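Local coordinates for protein gamma-hexachlorocyclohexane dehydrochlorinase (PDB 5KVB) that probably catalyses two successive dehydrochlorinations that turn the pollutant gamma-hexachlorocyclohexane (lindane) into a tetrachlorocyclohexadiene, at residues A15-A18 and A19-L23; Q27-G30 and V31-Q35; N69-W72 and P73-D77; Y124-D128 and G129-F133. All blocks are in the same frame, centred on the assembly; numbering follows the deposited sequence. Where two conformers were deposited one is given.

Contact 1 (A15-A18 and A19-L23); sequences ASRA and AIQDL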
loop_
_atom_site.group_PDB
_atom_site.type_symbol
_atom_site.label_atom_id
_atom_site.label_comp_id
_atom_site.label_asym_id
_atom_site.label_seq_id
_atom_site.Cartn_x
_atom_site.Cartn_y
_atom_site.Cartn_z
ATOM N N ALA A 15 -16.794 -3.355 10.943
ATOM C CA ALA A 15 -17.541 -3.494 9.694
ATOM C C ALA A 15 -17.582 -2.174 8.919
ATOM O O ALA A 15 -17.428 -2.160 7.686
ATOM C CB ALA A 15 -18.956 -4.006 9.981
ATOM N N SER A 16 -17.725 -1.066 9.640
ATOM C CA SER A 16 -17.720 0.254 9.015
ATOM C C SER A 16 -16.371 0.564 8.378
ATOM O O SER A 16 -16.312 1.012 7.222
ATOM C CB SER A 16 -18.084 1.347 10.028
ATOM O OG SER A 16 -19.439 1.209 10.465
ATOM N N ARG A 17 -15.290 0.300 9.108
ATOM C CA ARG A 17 -13.950 0.511 8.553
ATOM C C ARG A 17 -13.738 -0.312 7.286
ATOM O O ARG A 17 -13.173 0.193 6.317
ATOM C CB ARG A 17 -12.873 0.173 9.601
ATOM C CG ARG A 17 -12.786 1.191 10.751
ATOM C CD ARG A 17 -11.926 0.706 11.916
ATOM N NE ARG A 17 -10.562 0.342 11.523
ATOM C CZ ARG A 17 -9.454 0.964 11.913
ATOM N NH1 ARG A 17 -9.519 2.030 12.702
ATOM N NH2 ARG A 17 -8.268 0.506 11.510
ATOM N N ALA A 18 -14.193 -1.564 7.268
ATOM C CA ALA A 18 -14.034 -2.397 6.076
ATOM C C ALA A 18 -14.814 -1.842 4.885
ATOM O O ALA A 18 -14.307 -1.794 3.761
ATOM C CB ALA A 18 -14.457 -3.840 6.383
ATOM N N ALA A 19 -16.044 -1.406 5.131
ATOM C CA ALA A 19 -16.857 -0.833 4.068
ATOM C C ALA A 19 -16.178 0.417 3.499
ATOM O O ALA A 19 -16.152 0.618 2.274
ATOM C CB ALA A 19 -18.245 -0.508 4.579
ATOM N N ILE A 20 -15.600 1.246 4.370
ATOM C CA ILE A 20 -15.006 2.503 3.929
ATOM C C ILE A 20 -13.686 2.239 3.195
ATOM O O ILE A 20 -13.415 2.861 2.166
ATOM C CB ILE A 20 -14.840 3.452 5.127
ATOM C CG1 ILE A 20 -16.232 3.911 5.606
ATOM C CG2 ILE A 20 -13.962 4.651 4.765
ATOM C CD1 ILE A 20 -16.214 4.571 6.980
ATOM N N GLN A 21 -12.888 1.289 3.687
ATOM C CA GLN A 21 -11.670 0.887 2.981
ATOM C C GLN A 21 -11.997 0.391 1.557
ATOM O O GLN A 21 -11.307 0.744 0.599
ATOM C CB GLN A 21 -10.911 -0.168 3.802
ATOM C CG GLN A 21 -10.328 0.399 5.109
ATOM C CD GLN A 21 -10.138 -0.656 6.195
ATOM O OE1 GLN A 21 -10.435 -1.837 6.003
ATOM N NE2 GLN A 21 -9.652 -0.223 7.351
ATOM N N ASP A 22 -13.086 -0.355 1.398
ATOM C CA ASP A 22 -13.545 -0.783 0.074
ATOM C C ASP A 22 -14.004 0.401 -0.805
ATOM O O ASP A 22 -13.691 0.438 -2.001
ATOM C CB ASP A 22 -14.686 -1.817 0.185
ATOM C CG ASP A 22 -14.222 -3.193 0.671
ATOM O OD1 ASP A 22 -13.014 -3.472 0.703
ATOM O OD2 ASP A 22 -15.118 -4.000 1.010
ATOM N N LEU A 23 -14.730 1.367 -0.238
ATOM C CA LEU A 23 -15.130 2.561 -1.009
ATOM C C LEU A 23 -13.913 3.260 -1.587
ATOM O O LEU A 23 -13.888 3.649 -2.771
ATOM C CB LEU A 23 -15.916 3.552 -0.132
ATOM C CG LEU A 23 -17.310 3.104 0.316
ATOM C CD1 LEU A 23 -17.812 4.043 1.408
ATOM C CD2 LEU A 23 -18.294 3.102 -0.861
HETATM O O HOH W 1 -10.016 -1.894 9.915
#
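Two successive turns of the long helix 10-33, the N-terminal helix of this NTF2-like fold, meet through the i, i+4 pair Arg-17 and Gln-21, bridged by a water. The peptide N of Gln-21 binds the O of Arg-17 at 2.9 Å, one of four consecutive alpha-helical bonds, the others joining Ala-19 N to Ala-15 O, Ile-20 N to Ser-16 O and Asp-22 N to Ala-18 O. The Gln-21 chain then runs back along the helix surface, bringing its NE2 3.9 Å from the CB of Arg-17. Arg-17 bends at chi3 (56°), which turns its NE toward water 1; this water lies in the guanidinium plane and accepts from Arg-17 NE at 2.8 Å and from Gln-21 NE2 at 3.1 Å. The charged ends look to other chains: Arg-17 NH1 pairs with Asp-22 of the third subunit, and Asp-22 OD2 with Arg-17 of the second subunit, a salt bridge at each of these interfaces. Ile-20 lays CG1 3.3 Å from Ser-16 O, which also accepts the N of Ile-20. On the side facing the sheet, Ser-16 OG binds Asp-12 O and, weakly, Trp-131 NE1, while Ile-20 packs on Leu-87 of strand 75-89, Tyr-124 of strand 113-127 and Trp-131 of strand 130-145, seating the helix on the sheet.

Contact 2 (Q27-G30 and V31-Q35); sequences QLIG and VDKRQ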
loop_
_atom_site.group_PDB
_atom_site.type_symbol
_atom_site.label_atom_id
_atom_site.label_comp_id
_atom_site.label_asym_id
_atom_site.label_seq_id
_atom_site.Cartn_x
_atom_site.Cartn_y
_atom_site.Cartn_z
ATOM N N GLN A 27 -12.631 3.817 -5.525
ATOM C CA GLN A 27 -12.367 5.079 -6.209
ATOM C C GLN A 27 -11.121 4.952 -7.081
ATOM O O GLN A 27 -11.135 5.305 -8.263
ATOM C CB GLN A 27 -12.204 6.229 -5.201
ATOM C CG GLN A 27 -12.276 7.653 -5.819
ATOM C CD GLN A 27 -10.988 8.126 -6.480
ATOM O OE1 GLN A 27 -9.916 7.584 -6.241
ATOM N NE2 GLN A 27 -11.095 9.166 -7.308
ATOM N N LEU A 28 -10.040 4.446 -6.499
ATOM C CA LEU A 28 -8.777 4.337 -7.229
ATOM C C LEU A 28 -8.888 3.354 -8.397
ATOM O O LEU A 28 -8.464 3.655 -9.517
ATOM C CB LEU A 28 -7.642 3.915 -6.288
ATOM C CG LEU A 28 -6.940 5.025 -5.497
ATOM C CD1 LEU A 28 -7.865 5.671 -4.481
ATOM C CD2 LEU A 28 -5.679 4.518 -4.812
ATOM N N ILE A 29 -9.452 2.180 -8.134
ATOM C CA ILE A 29 -9.609 1.152 -9.168
ATOM C C ILE A 29 -10.547 1.633 -10.289
ATOM O O ILE A 29 -10.267 1.446 -11.477
ATOM C CB ILE A 29 -10.141 -0.171 -8.548
ATOM C CG1 ILE A 29 -9.107 -0.780 -7.589
ATOM C CG2 ILE A 29 -10.481 -1.202 -9.626
ATOM C CD1 ILE A 29 -9.703 -1.786 -6.609
ATOM N N GLY A 30 -11.633 2.301 -9.918
ATOM C CA GLY A 30 -12.585 2.795 -10.907
ATOM C C GLY A 30 -11.960 3.819 -11.835
ATOM O O GLY A 30 -12.165 3.768 -13.049
ATOM N N VAL A 31 -11.159 4.728 -11.291
ATOM C CA VAL A 31 -10.504 5.737 -12.130
ATOM C C VAL A 31 -9.395 5.118 -13.009
ATOM O O VAL A 31 -9.227 5.492 -14.179
ATOM C CB VAL A 31 -9.933 6.887 -11.263
ATOM C CG1 VAL A 31 -9.030 7.802 -12.079
ATOM C CG2 VAL A 31 -11.062 7.692 -10.639
ATOM N N ASP A 32 -8.657 4.154 -12.465
ATOM C CA ASP A 32 -7.540 3.539 -13.189
ATOM C C ASP A 32 -7.973 2.575 -14.290
ATOM O O ASP A 32 -7.390 2.561 -15.380
ATOM C CB ASP A 32 -6.624 2.776 -12.228
ATOM C CG ASP A 32 -5.799 3.689 -11.344
ATOM O OD1 ASP A 32 -5.659 4.888 -11.676
ATOM O OD2 ASP A 32 -5.264 3.200 -10.323
ATOM N N LYS A 33 -8.966 1.750 -13.981
ATOM C CA LYS A 33 -9.443 0.716 -14.900
ATOM C C LYS A 33 -10.542 1.279 -15.800
ATOM O O LYS A 33 -11.045 0.581 -16.685
ATOM C CB LYS A 33 -9.958 -0.515 -14.121
ATOM C CG LYS A 33 -8.882 -1.505 -13.633
ATOM C CD LYS A 33 -7.811 -0.861 -12.764
ATOM C CE LYS A 33 -6.895 -1.913 -12.145
ATOM N NZ LYS A 33 -5.692 -1.260 -11.543
ATOM N N ARG A 34 -10.910 2.539 -15.558
ATOM C CA ARG A 34 -11.992 3.213 -16.285
ATOM C C ARG A 34 -13.269 2.357 -16.235
ATOM O O ARG A 34 -13.900 2.079 -17.261
ATOM C CB ARG A 34 -11.541 3.536 -17.727
ATOM C CG ARG A 34 -10.237 4.328 -17.749
ATOM C CD ARG A 34 -9.936 4.997 -19.087
ATOM N NE ARG A 34 -8.746 5.838 -18.964
ATOM C CZ ARG A 34 -8.224 6.568 -19.945
ATOM N NH1 ARG A 34 -8.780 6.569 -21.148
ATOM N NH2 ARG A 34 -7.144 7.300 -19.716
ATOM N N GLN A 35 -13.631 1.942 -15.016
ATOM C CA GLN A 35 -14.855 1.199 -14.728
ATOM C C GLN A 35 -15.933 2.142 -14.205
ATOM O O GLN A 35 -15.948 2.505 -13.024
ATOM C CB GLN A 35 -14.601 0.081 -13.701
ATOM C CG GLN A 35 -13.680 -1.028 -14.200
ATOM C CD GLN A 35 -13.224 -1.985 -13.102
ATOM O OE1 GLN A 35 -13.501 -1.781 -11.915
ATOM N NE2 GLN A 35 -12.503 -3.028 -13.499
HETATM O O HOH W 2 -7.122 6.112 -9.523
#
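Lys-33 curls back over Ile-29, one turn earlier, as helix 10-33 comes to its end. Its CB sits 3.3 Å from Ile-29 O, the same oxygen that takes the backbone N of Lys-33 at 2.8 Å. CG stays farther from that oxygen than CB or CD. The chain bends about the CB-CG bond (chi2 56°), and this fold returns CD to 3.6 Å from Ile-29 O and to 4.1 Å from Ile-29 CG2. From there CE and NZ run on straight, and NZ ends in a salt bridge with Asp-100 of the second subunit. Ile-29 CG2 is also met by Gln-35, whose OE1 lies alongside at 3.8 Å while accepting from Arg-38. On a different helix face Gln-27 and Val-31 lie side by side, NE2 of Gln-27 being 3.6 Å from CG2 of Val-31, and both press on Trp-49. Arg-34 leaves the helix with positive phi (53°), and Gln-35 N reaches back to Gly-30 O at 3.1 Å, in the carbonyl plane and on a lone pair: the 6→1 bond characteristic of a Schellman-type C-cap. Just before it, Asp-32 N binds Leu-28 O, and water 2 donates to Leu-28 O at 2.8 Å and weakly to Asp-32 OD1. The last turn of the helix thereby carries Asp-32, whose OD1 is hydrogen-bonded to ND1 of His-80, the Asp-His pair probably active in HCH dehydrochlorinases.

Contact 3 (N69-W72 and P73-D77); sequences NVVW and PRWHD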
loop_
_atom_site.group_PDB
_atom_site.type_symbol
_atom_site.label_atom_id
_atom_site.label_comp_id
_atom_site.label_asym_id
_atom_site.label_seq_id
_atom_site.Cartn_x
_atom_site.Cartn_y
_atom_site.Cartn_z
ATOM N N ASN A 69 -14.155 13.945 -19.106
ATOM C CA ASN A 69 -13.948 15.200 -19.835
ATOM C C ASN A 69 -12.658 15.946 -19.486
ATOM O O ASN A 69 -12.106 16.656 -20.325
ATOM C CB ASN A 69 -15.147 16.129 -19.611
ATOM C CG ASN A 69 -16.440 15.553 -20.155
ATOM O OD1 ASN A 69 -16.503 15.100 -21.297
ATOM N ND2 ASN A 69 -17.476 15.559 -19.330
ATOM N N VAL A 70 -12.181 15.797 -18.256
ATOM C CA VAL A 70 -10.976 16.499 -17.828
ATOM C C VAL A 70 -9.789 15.549 -17.671
ATOM O O VAL A 70 -8.727 15.796 -18.234
ATOM C CB VAL A 70 -11.195 17.259 -16.498
ATOM C CG1 VAL A 70 -9.940 18.018 -16.106
ATOM C CG2 VAL A 70 -12.376 18.209 -16.609
ATOM N N VAL A 71 -9.957 14.460 -16.923
ATOM C CA VAL A 71 -8.803 13.637 -16.568
ATOM C C VAL A 71 -8.405 12.630 -17.646
ATOM O O VAL A 71 -7.280 12.696 -18.155
ATOM C CB VAL A 71 -9.041 12.885 -15.248
ATOM C CG1 VAL A 71 -7.825 12.044 -14.899
ATOM C CG2 VAL A 71 -9.336 13.882 -14.132
ATOM N N TRP A 72 -9.296 11.708 -17.997
ATOM C CA TRP A 72 -8.936 10.629 -18.925
ATOM C C TRP A 72 -8.419 11.128 -20.291
ATOM O O TRP A 72 -7.468 10.557 -20.816
ATOM C CB TRP A 72 -10.113 9.651 -19.125
ATOM C CG TRP A 72 -10.435 8.791 -17.885
ATOM C CD1 TRP A 72 -9.612 8.555 -16.821
ATOM C CD2 TRP A 72 -11.651 8.069 -17.612
ATOM N NE1 TRP A 72 -10.236 7.740 -15.906
ATOM C CE2 TRP A 72 -11.488 7.430 -16.366
ATOM C CE3 TRP A 72 -12.861 7.909 -18.295
ATOM C CZ2 TRP A 72 -12.485 6.636 -15.792
ATOM C CZ3 TRP A 72 -13.851 7.118 -17.724
ATOM C CH2 TRP A 72 -13.656 6.494 -16.486
ATOM N N PRO A 73 -9.008 12.200 -20.863
ATOM C CA PRO A 73 -8.425 12.634 -22.149
ATOM C C PRO A 73 -6.980 13.127 -22.048
ATOM O O PRO A 73 -6.282 13.153 -23.074
ATOM C CB PRO A 73 -9.342 13.782 -22.586
ATOM C CG PRO A 73 -10.621 13.553 -21.880
ATOM C CD PRO A 73 -10.251 12.929 -20.556
ATOM N N ARG A 74 -6.532 13.516 -20.858
ATOM C CA ARG A 74 -5.169 14.012 -20.690
ATOM C C ARG A 74 -4.131 12.897 -20.609
ATOM O O ARG A 74 -2.943 13.169 -20.722
ATOM C CB ARG A 74 -5.044 14.870 -19.431
ATOM C CG ARG A 74 -5.774 16.198 -19.448
ATOM C CD ARG A 74 -5.718 16.801 -18.051
ATOM N NE ARG A 74 -6.268 18.151 -17.983
ATOM C CZ ARG A 74 -6.418 18.831 -16.851
ATOM N NH1 ARG A 74 -6.064 18.284 -15.695
ATOM N NH2 ARG A 74 -6.924 20.057 -16.873
ATOM N N TRP A 75 -4.574 11.659 -20.385
ATOM C CA TRP A 75 -3.658 10.543 -20.137
ATOM C C TRP A 75 -3.906 9.340 -21.058
ATOM O O TRP A 75 -5.056 8.952 -21.311
ATOM C CB TRP A 75 -3.771 10.071 -18.670
ATOM C CG TRP A 75 -3.489 11.111 -17.618
ATOM C CD1 TRP A 75 -4.370 12.017 -17.104
ATOM C CD2 TRP A 75 -2.246 11.326 -16.929
ATOM N NE1 TRP A 75 -3.755 12.783 -16.144
ATOM C CE2 TRP A 75 -2.450 12.384 -16.021
ATOM C CE3 TRP A 75 -0.982 10.726 -16.995
ATOM C CZ2 TRP A 75 -1.438 12.860 -15.184
ATOM C CZ3 TRP A 75 0.025 11.202 -16.163
ATOM C CH2 TRP A 75 -0.211 12.261 -15.271
ATOM N N HIS A 76 -2.827 8.742 -21.556
ATOM C CA HIS A 76 -2.933 7.457 -22.239
ATOM C C HIS A 76 -3.365 6.388 -21.240
ATOM O O HIS A 76 -4.220 5.550 -21.540
ATOM C CB HIS A 76 -1.603 7.050 -22.893
ATOM C CG HIS A 76 -1.195 7.916 -24.047
ATOM N ND1 HIS A 76 -1.953 8.041 -25.193
ATOM C CD2 HIS A 76 -0.091 8.674 -24.242
ATOM C CE1 HIS A 76 -1.340 8.855 -26.036
ATOM N NE2 HIS A 76 -0.208 9.251 -25.485
ATOM N N ASP A 77 -2.758 6.431 -20.056
ATOM C CA ASP A 77 -3.083 5.505 -18.979
ATOM C C ASP A 77 -2.332 5.937 -17.727
ATOM O O ASP A 77 -1.376 6.705 -17.811
ATOM C CB ASP A 77 -2.698 4.074 -19.351
ATOM C CG ASP A 77 -1.205 3.872 -19.367
ATOM O OD1 ASP A 77 -0.568 4.184 -20.394
ATOM O OD2 ASP A 77 -0.661 3.427 -18.334
HETATM O O HOH W 3 -8.518 18.067 -19.681
#
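Arg-74, with CG beside its backbone N (chi1 -68°) and the chain extended from CG to NE, is laid lengthwise along Val-70, whose CG1 is turned anti to the backbone N (chi1 -178°), the rotation that sets it against one face of the guanidinium. The place is the C-terminal part of helix 59-71, which widens into a pi-type turn before the chain swings into strand 75-89. CG1 of Val-70 faces the centre of the guanidinium, 3.7 Å from Arg-74 CZ, and Ile-54 packs against both side chains. Two i to i+3 backbone bonds follow: Arg-74 N to Val-71 O at 2.9 Å and Trp-75 N to Trp-72 O at 3.1 Å, each donor standing above the carbonyl plane. Pro-73 has no N-H for the helix and instead places CG 3.8 Å from Asn-69 O. Its neighbour Trp-72 sends NE1 to Val-31 O and offers its ring to Arg-34 in a cation-pi contact. The side chains of Trp-75 and Val-71 cross at an angle, meeting through CD1 and CG1 at 4.1 Å, and the Trp-75 ring meets Phe-78 edge-to-face. Val-71 O lies in the indole plane, at its edge, 3.2 Å from CD1 of Trp-75. Water 3 bridges the two segments: it donates to Val-70 O at 2.7 Å and accepts a weak bond from Arg-74 NE at 2.8 Å.

Contact 4 (Y124-D128 and G129-F133); sequences YERRD and GVWKF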
loop_
_atom_site.group_PDB
_atom_site.type_symbol
_atom_site.label_atom_id
_atom_site.label_comp_id
_atom_site.label_asym_id
_atom_site.label_seq_id
_atom_site.Cartn_x
_atom_site.Cartn_y
_atom_site.Cartn_z
ATOM N N TYR A 124 -16.829 10.358 4.686
ATOM C CA TYR A 124 -17.846 9.336 4.425
ATOM C C TYR A 124 -19.004 9.545 5.381
ATOM O O TYR A 124 -18.796 9.890 6.545
ATOM C CB TYR A 124 -17.261 7.926 4.597
ATOM C CG TYR A 124 -15.940 7.762 3.881
ATOM C CD1 TYR A 124 -14.749 8.132 4.495
ATOM C CD2 TYR A 124 -15.892 7.273 2.575
ATOM C CE1 TYR A 124 -13.537 8.018 3.823
ATOM C CE2 TYR A 124 -14.678 7.153 1.894
ATOM C CZ TYR A 124 -13.517 7.520 2.537
ATOM O OH TYR A 124 -12.311 7.429 1.884
ATOM N N GLU A 125 -20.221 9.367 4.878
ATOM C CA GLU A 125 -21.417 9.469 5.707
ATOM C C GLU A 125 -22.218 8.178 5.651
ATOM O O GLU A 125 -22.294 7.529 4.604
ATOM C CB GLU A 125 -22.299 10.647 5.269
ATOM C CG GLU A 125 -21.696 12.008 5.571
ATOM C CD GLU A 125 -22.665 13.155 5.330
ATOM O OE1 GLU A 125 -23.815 12.897 4.908
ATOM O OE2 GLU A 125 -22.274 14.317 5.573
ATOM N N ARG A 126 -22.764 7.705 6.818
ATOM C CA ARG A 126 -23.693 6.586 6.858
ATOM C C ARG A 126 -25.127 7.114 6.857
ATOM O O ARG A 126 -25.504 7.918 7.709
ATOM C CB ARG A 126 -23.438 5.707 8.087
ATOM C CG ARG A 126 -24.462 4.598 8.263
ATOM C CD ARG A 126 -23.887 3.427 9.044
ATOM N NE ARG A 126 -23.385 3.821 10.356
ATOM C CZ ARG A 126 -22.876 2.964 11.237
ATOM N NH1 ARG A 126 -22.808 1.669 10.941
ATOM N NH2 ARG A 126 -22.433 3.393 12.409
ATOM N N ARG A 127 -25.907 6.661 5.879
ATOM C CA ARG A 127 -27.304 7.071 5.729
ATOM C C ARG A 127 -28.159 5.831 5.571
ATOM O O ARG A 127 -27.887 4.996 4.709
ATOM C CB ARG A 127 -27.474 7.991 4.523
ATOM C CG ARG A 127 -26.656 9.257 4.608
ATOM C CD ARG A 127 -26.880 10.131 3.381
ATOM N NE ARG A 127 -25.961 11.268 3.344
ATOM C CZ ARG A 127 -25.820 12.090 2.305
ATOM N NH1 ARG A 127 -26.541 11.914 1.206
ATOM N NH2 ARG A 127 -24.951 13.091 2.374
ATOM N N ASP A 128 -29.190 5.721 6.411
ATOM C CA ASP A 128 -30.005 4.512 6.514
ATOM C C ASP A 128 -29.138 3.251 6.537
ATOM O O ASP A 128 -29.416 2.272 5.847
ATOM C CB ASP A 128 -31.023 4.455 5.374
ATOM C CG ASP A 128 -32.189 5.400 5.597
ATOM O OD1 ASP A 128 -32.504 5.687 6.772
ATOM O OD2 ASP A 128 -32.785 5.859 4.604
ATOM N N GLY A 129 -28.063 3.302 7.324
ATOM C CA GLY A 129 -27.229 2.136 7.552
ATOM C C GLY A 129 -26.107 1.868 6.559
ATOM O O GLY A 129 -25.291 0.984 6.784
ATOM N N VAL A 130 -26.065 2.631 5.468
ATOM C CA VAL A 130 -25.131 2.398 4.366
ATOM C C VAL A 130 -24.072 3.500 4.302
ATOM O O VAL A 130 -24.404 4.681 4.436
ATOM C CB VAL A 130 -25.895 2.333 3.020
ATOM C CG1 VAL A 130 -24.940 2.197 1.835
ATOM C CG2 VAL A 130 -26.892 1.188 3.033
ATOM N N TRP A 131 -22.802 3.123 4.088
ATOM C CA TRP A 131 -21.698 4.089 3.920
ATOM C C TRP A 131 -21.424 4.429 2.458
ATOM O O TRP A 131 -21.332 3.530 1.625
ATOM C CB TRP A 131 -20.389 3.541 4.526
ATOM C CG TRP A 131 -20.380 3.420 6.025
ATOM C CD1 TRP A 131 -20.610 2.283 6.754
ATOM C CD2 TRP A 131 -20.105 4.455 6.975
ATOM N NE1 TRP A 131 -20.508 2.551 8.095
ATOM C CE2 TRP A 131 -20.209 3.878 8.264
ATOM C CE3 TRP A 131 -19.812 5.817 6.867
ATOM C CZ2 TRP A 131 -19.994 4.618 9.433
ATOM C CZ3 TRP A 131 -19.600 6.553 8.036
ATOM C CH2 TRP A 131 -19.692 5.951 9.298
ATOM N N LYS A 132 -21.259 5.721 2.160
ATOM C CA LYS A 132 -20.723 6.179 0.868
ATOM C C LYS A 132 -19.870 7.427 1.080
ATOM O O LYS A 132 -19.930 8.066 2.152
ATOM C CB LYS A 132 -21.847 6.475 -0.160
ATOM C CG LYS A 132 -22.584 5.221 -0.671
ATOM C CD LYS A 132 -23.474 5.511 -1.883
ATOM C CE LYS A 132 -24.265 4.263 -2.281
ATOM N NZ LYS A 132 -24.947 4.435 -3.599
ATOM N N PHE A 133 -19.064 7.770 0.073
ATOM C CA PHE A 133 -18.349 9.062 0.065
ATOM C C PHE A 133 -19.293 10.244 0.179
ATOM O O PHE A 133 -20.316 10.285 -0.529
ATOM C CB PHE A 133 -17.581 9.281 -1.239
ATOM C CG PHE A 133 -16.181 8.715 -1.294
ATOM C CD1 PHE A 133 -15.078 9.495 -0.950
ATOM C CD2 PHE A 133 -15.962 7.452 -1.819
ATOM C CE1 PHE A 133 -13.778 9.003 -1.083
ATOM C CE2 PHE A 133 -14.671 6.946 -1.946
ATOM C CZ PHE A 133 -13.572 7.722 -1.583
HETATM O O HOH W 4 -23.549 -0.237 8.190
#
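Arg-126 and Trp-131 face each other across the tip of the hairpin of strands 113-127 and 130-145, at a non-hydrogen-bonded pair. On either side of that pair the backbone is satisfied two by two. Glu-125 N gives to Lys-132 O at 3.0 Å and Lys-132 N returns to Glu-125 O at 3.2 Å; next to the turn, Arg-127 N reaches Val-130 O at 2.9 Å and Val-130 N reaches Arg-127 O at 3.1 Å. Glu-125 O accepts a second donor, NE1 of Trp-44. Arg-126 CB sits 3.6 Å above the centroid of the six-membered ring of Trp-131, a CH-pi contact. Beyond it the chain bends at chi3 (57°), setting CZ2 against one guanidinium face, toward its rim, with the planes 30° apart. In one of its two deposited conformers, hence with some doubt, Arg-126 forms salt bridges to Asp-12 (NH1) and Asp-93 (NE) and a hydrogen bond to Ala-92 O (NH2). Water 4 donates to Gly-129 O and accepts only weakly from Arg-126 NH1. On the reverse face Arg-127, in one deposited conformer of Glu-125, forms a side-on salt bridge, NH2 (2.8 Å) and NE both on OE1; its NH1 bridges to Asp-46. Tyr-124 CE2 stands over the centre of the Phe-133 ring, the planes 48° apart; Tyr-124 OH is hydrogen-bonded to Ser-122 OG. Asp-128 and Gly-129, both with positive phi, complete a type I' turn, the classic tight two-residue connection of a beta hairpin.

How the contacts relate
Contacts 1 and 2 are successive pieces of helix 10-33, both reaching the second subunit: contact 1 carries inter-subunit salt bridges, contact 2 the probable active-site aspartate. Contacts 1, 2 and 4 are partly buried; contact 3 is at the surface. Contact 4 lies on the same side of the chain's centre as contact 1, where Leu-23 O comes 3.5 Å from Phe-133 CE2. Contact 3 sits on the opposite side, about 28 Å from contact 1 between centres, yet is tied to contact 2 by Arg-34 NH2 to Trp-75 O at 3.1 Å. Contacts 3 and 4 reach the same sheet without touching, one a surface turn with a guanidinium on valine, the other a paired hairpin with aromatic and charged side chains.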